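Local coordinates for takeout-like protein 1 (Epiphyas postvittana, PDB 4G0S) that probably binds and carries small hydrophobic ligands, such as fatty acids, in a long internal tunnel, at residues Leu118-Ile123 with Val152-Gln157. Residues are numbered along the deposited sequence; the frame is centred on the assembly and turned at random.
Sequences LKNIHI and VKDNAQ. With MYR (myristic acid), chain D.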
ATOM      1  N   LEU A 118       3.736   6.353  -9.633  1.00 25.94           N
ATOM      2  CA  LEU A 118       2.356   5.971  -9.873  1.00 26.35           C
ATOM      3  C   LEU A 118       1.430   7.182  -9.874  1.00 26.35           C
ATOM      4  O   LEU A 118       1.498   8.018  -8.984  1.00 25.85           O
ATOM      5  CB  LEU A 118       1.913   4.947  -8.836  1.00 26.34           C
ATOM      6  CG  LEU A 118       2.781   3.686  -8.835  1.00 27.13           C
ATOM      7  CD1 LEU A 118       2.286   2.745  -7.751  1.00 26.76           C
ATOM      8  CD2 LEU A 118       2.766   3.021 -10.217  1.00 26.29           C
ATOM      9  N   LYS A 119       0.570   7.267 -10.882  1.00 27.21           N
ATOM     10  CA  LYS A 119      -0.252   8.472 -11.086  1.00 27.31           C
ATOM     11  C   LYS A 119      -1.711   8.063 -10.967  1.00 26.17           C
ATOM     12  O   LYS A 119      -2.227   7.355 -11.796  1.00 27.27           O
ATOM     13  CB  LYS A 119       0.099   9.130 -12.446  1.00 27.95           C
ATOM     14  CG  LYS A 119      -0.553  10.467 -12.744  1.00 28.76           C
ATOM     15  CD  LYS A 119       0.216  11.662 -12.184  1.00 29.88           C
ATOM     16  CE  LYS A 119      -0.631  12.928 -12.330  1.00 30.19           C
ATOM     17  NZ  LYS A 119      -1.726  12.876 -11.312  1.00 29.86           N
ATOM     18  N   ASN A 120      -2.349   8.468  -9.878  1.00 26.54           N
ATOM     19  CA  ASN A 120      -3.750   8.171  -9.613  1.00 26.40           C
ATOM     20  C   ASN A 120      -3.967   6.647  -9.374  1.00 25.16           C
ATOM     21  O   ASN A 120      -4.788   6.018 -10.039  1.00 24.26           O
ATOM     22  CB  ASN A 120      -4.615   8.722 -10.762  1.00 26.29           C
ATOM     23  CG  ASN A 120      -6.085   8.716 -10.457  1.00 27.14           C
ATOM     24  OD1 ASN A 120      -6.480   8.475  -9.322  1.00 28.63           O
ATOM     25  ND2 ASN A 120      -6.926   8.974 -11.479  1.00 27.52           N
ATOM     26  N   ILE A 121      -3.215   6.055  -8.446  1.00 24.44           N
ATOM     27  CA  ILE A 121      -3.483   4.644  -8.117  1.00 24.32           C
ATOM     28  C   ILE A 121      -4.668   4.443  -7.201  1.00 24.09           C
ATOM     29  O   ILE A 121      -4.712   4.954  -6.074  1.00 24.48           O
ATOM     30  CB  ILE A 121      -2.240   3.799  -7.674  1.00 23.69           C
ATOM     31  CG1 ILE A 121      -2.653   2.324  -7.455  1.00 23.81           C
ATOM     32  CG2 ILE A 121      -1.495   4.410  -6.485  1.00 22.35           C
ATOM     33  CD1 ILE A 121      -1.495   1.356  -7.212  1.00 23.90           C
ATOM     34  N   HIS A 122      -5.631   3.665  -7.682  1.00 24.58           N
ATOM     35  CA  HIS A 122      -6.825   3.398  -6.896  1.00 24.72           C
ATOM     36  C   HIS A 122      -6.705   2.081  -6.209  1.00 25.14           C
ATOM     37  O   HIS A 122      -6.140   1.118  -6.743  1.00 25.79           O
ATOM     38  CB  HIS A 122      -8.098   3.533  -7.746  1.00 24.42           C
ATOM     39  CG  HIS A 122      -8.506   4.978  -7.976  1.00 24.69           C
ATOM     40  ND1 HIS A 122      -9.668   5.506  -7.488  1.00 24.45           N
ATOM     41  CD2 HIS A 122      -7.843   6.017  -8.609  1.00 24.37           C
ATOM     42  CE1 HIS A 122      -9.738   6.794  -7.806  1.00 24.44           C
ATOM     43  NE2 HIS A 122      -8.627   7.115  -8.500  1.00 25.56           N
ATOM     44  N   ILE A 123      -7.206   2.037  -4.983  1.00 26.52           N
ATOM     45  CA  ILE A 123      -7.068   0.859  -4.135  1.00 26.13           C
ATOM     46  C   ILE A 123      -8.431   0.550  -3.606  1.00 26.87           C
ATOM     47  O   ILE A 123      -9.230   1.473  -3.262  1.00 27.76           O
ATOM     48  CB  ILE A 123      -6.144   1.107  -2.931  1.00 26.50           C
ATOM     49  CG1 ILE A 123      -4.825   1.785  -3.344  1.00 26.88           C
ATOM     50  CG2 ILE A 123      -5.838  -0.187  -2.189  1.00 26.50           C
ATOM     51  CD1 ILE A 123      -3.813   0.822  -3.884  1.00 28.17           C
ATOM     52  N   VAL A 152      -3.886   1.408 -11.458  1.00 28.13           N
ATOM     53  CA  VAL A 152      -3.114   2.581 -11.763  1.00 26.68           C
ATOM     54  C   VAL A 152      -3.836   3.216 -12.938  1.00 28.06           C
ATOM     55  O   VAL A 152      -3.682   2.787 -14.099  1.00 28.53           O
ATOM     56  CB  VAL A 152      -1.661   2.187 -12.085  1.00 27.51           C
ATOM     57  CG1 VAL A 152      -0.744   3.410 -12.062  1.00 26.12           C
ATOM     58  CG2 VAL A 152      -1.169   1.103 -11.111  1.00 25.56           C
ATOM     59  N   LYS A 153      -4.681   4.200 -12.627  1.00 27.86           N
ATOM     60  CA  LYS A 153      -5.580   4.799 -13.624  1.00 29.12           C
ATOM     61  C   LYS A 153      -4.951   5.831 -14.566  1.00 29.86           C
ATOM     62  O   LYS A 153      -5.310   5.895 -15.747  1.00 31.32           O
ATOM     63  CB  LYS A 153      -6.796   5.424 -12.943  1.00 29.84           C
ATOM     64  CG  LYS A 153      -7.960   4.467 -12.763  1.00 29.96           C
ATOM     65  CD  LYS A 153      -9.231   5.264 -12.445  1.00 31.37           C
ATOM     66  CE  LYS A 153     -10.140   4.463 -11.524  1.00 32.17           C
ATOM     67  NZ  LYS A 153     -10.534   3.140 -12.128  1.00 31.68           N
ATOM     68  N   ASP A 154      -4.041   6.661 -14.071  1.00 28.94           N
ATOM     69  CA  ASP A 154      -3.455   7.642 -14.968  1.00 28.73           C
ATOM     70  C   ASP A 154      -2.204   7.165 -15.617  1.00 27.76           C
ATOM     71  O   ASP A 154      -2.100   7.226 -16.815  1.00 27.29           O
ATOM     72  CB  ASP A 154      -3.210   8.984 -14.281  1.00 29.00           C
ATOM     73  CG  ASP A 154      -4.468   9.770 -14.149  1.00 29.85           C
ATOM     74  OD1 ASP A 154      -5.539   9.133 -14.304  1.00 29.83           O
ATOM     75  OD2 ASP A 154      -4.392  10.990 -13.898  1.00 30.48           O
ATOM     76  N   ASN A 155      -1.243   6.685 -14.839  1.00 27.21           N
ATOM     77  CA  ASN A 155       0.045   6.464 -15.433  1.00 27.57           C
ATOM     78  C   ASN A 155       0.999   5.767 -14.511  1.00 26.12           C
ATOM     79  O   ASN A 155       0.887   5.865 -13.313  1.00 25.50           O
ATOM     80  CB  ASN A 155       0.629   7.841 -15.799  1.00 29.30           C
ATOM     81  CG  ASN A 155       1.558   7.787 -16.982  1.00 30.59           C
ATOM     82  OD1 ASN A 155       1.823   8.805 -17.612  1.00 32.21           O
ATOM     83  ND2 ASN A 155       2.082   6.604 -17.280  1.00 31.75           N
ATOM     84  N   ALA A 156       1.985   5.101 -15.095  1.00 26.73           N
ATOM     85  CA  ALA A 156       3.090   4.511 -14.346  1.00 25.32           C
ATOM     86  C   ALA A 156       4.389   4.767 -15.126  1.00 26.30           C
ATOM     87  O   ALA A 156       4.458   4.485 -16.321  1.00 25.88           O
ATOM     88  CB  ALA A 156       2.836   3.022 -14.175  1.00 24.48           C
ATOM     89  N   GLN A 157       5.399   5.348 -14.477  1.00 27.34           N
ATOM     90  CA  GLN A 157       6.714   5.564 -15.128  1.00 28.15           C
ATOM     91  C   GLN A 157       7.770   4.682 -14.472  1.00 26.46           C
ATOM     92  O   GLN A 157       7.668   4.372 -13.291  1.00 25.81           O
ATOM     93  CB  GLN A 157       7.157   7.035 -15.157  1.00 29.80           C
ATOM     94  CG  GLN A 157       5.999   8.006 -15.297  1.00 33.49           C
ATOM     95  CD  GLN A 157       6.397   9.358 -15.883  1.00 37.41           C
ATOM     96  OE1 GLN A 157       7.427   9.938 -15.516  1.00 37.15           O
ATOM     97  NE2 GLN A 157       5.545   9.889 -16.778  1.00 38.34           N
TER
HETATM   98  C1  MYR D 301       0.454   1.199  -3.124  1.00 37.19           C
HETATM   99  O1  MYR D 301       0.094   2.129  -3.872  1.00 38.78           O
HETATM  100  O2  MYR D 301       0.154   1.256  -1.904  1.00 34.05           O
HETATM  101  C2  MYR D 301       1.229  -0.006  -3.681  1.00 38.19           C
HETATM  102  C3  MYR D 301       1.927   0.139  -5.053  1.00 40.77           C
HETATM  103  C4  MYR D 301       1.205  -0.488  -6.251  1.00 35.54           C
HETATM  104  C5  MYR D 301       2.077  -1.264  -7.260  1.00 35.13           C
HETATM  105  C6  MYR D 301       2.487  -0.499  -8.531  1.00 33.32           C
HETATM  106  C7  MYR D 301       2.459  -1.368  -9.778  1.00 31.67           C
HETATM  107  C8  MYR D 301       3.372  -0.892 -10.901  1.00 33.29           C
HETATM  108  C9  MYR D 301       4.158  -2.046 -11.534  1.00 33.38           C
HETATM  109  C10 MYR D 301       5.460  -2.331 -10.796  1.00 31.42           C
HETATM  110  C11 MYR D 301       6.084  -3.674 -11.171  1.00 31.23           C
HETATM  111  C12 MYR D 301       7.600  -3.616 -11.178  1.00 29.05           C
HETATM  112  C13 MYR D 301       8.104  -4.236 -12.494  1.00 30.34           C
HETATM  113  C14 MYR D 301       9.574  -3.991 -12.751  1.00 25.22           C
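Asn120 turns its CG anti to the backbone N (chi1 -168°), which points its amide at the carboxylate of Asp154, whose own CG swings beside its backbone N (chi1 -78°). ND2 donates an almost straight hydrogen bond to Asp154 OD1 at 3.2 Å. Asp154 OD1 lies almost in the plane of the Asn120 amide, whereas ND2 comes at OD1 from above the carboxylate plane, the two flat groups standing 89° apart. At the other end of the amide, OD1 takes a weak, bent hydrogen bond from His122 NE2. Lys153 crosses the His122 side chain at about a right angle, its CE over the ring face, 4.0 Å from the centroid, in a CH-pi contact, while its NZ goes on to a salt bridge with Asp151.

Beside these polar groups the backbones form a classic beta bulge, with Asp154 and Asn155 both opposite Lys119. Lys119 O is gripped twice, by Asp154 N at 3.0 Å and by Asn155 N at 3.3 Å; Lys119 N in turn reaches Asn155 O, and Lys153 N bonds to Asn120 O. The bulge sits where both chains turn a corner, and strand 113-133 there changes partner, pairing with 155-160 before the corner and 139-153 after it.

Leu118, Ile121, Val152 and Ala156 line the opposite face. Leu118 CD2 rests 4.0 Å from both Val152 CG1 and Ala156 CB. Leu118 CD1 comes within 3.3 Å of C6 of the bound myristic acid, and Ile121 CD1 touches its C4.

An alanine in place of Asn120 would probably leave Asp154 OD1 without this donor and cost the His122 ring its weak tie through NE2, leaving Lys153 and the stacked His88 to hold it. The chemistry thus divides by face: polar groups tie the corner together outside, and hydrocarbon inside forms part of the lipid-binding tunnel wall.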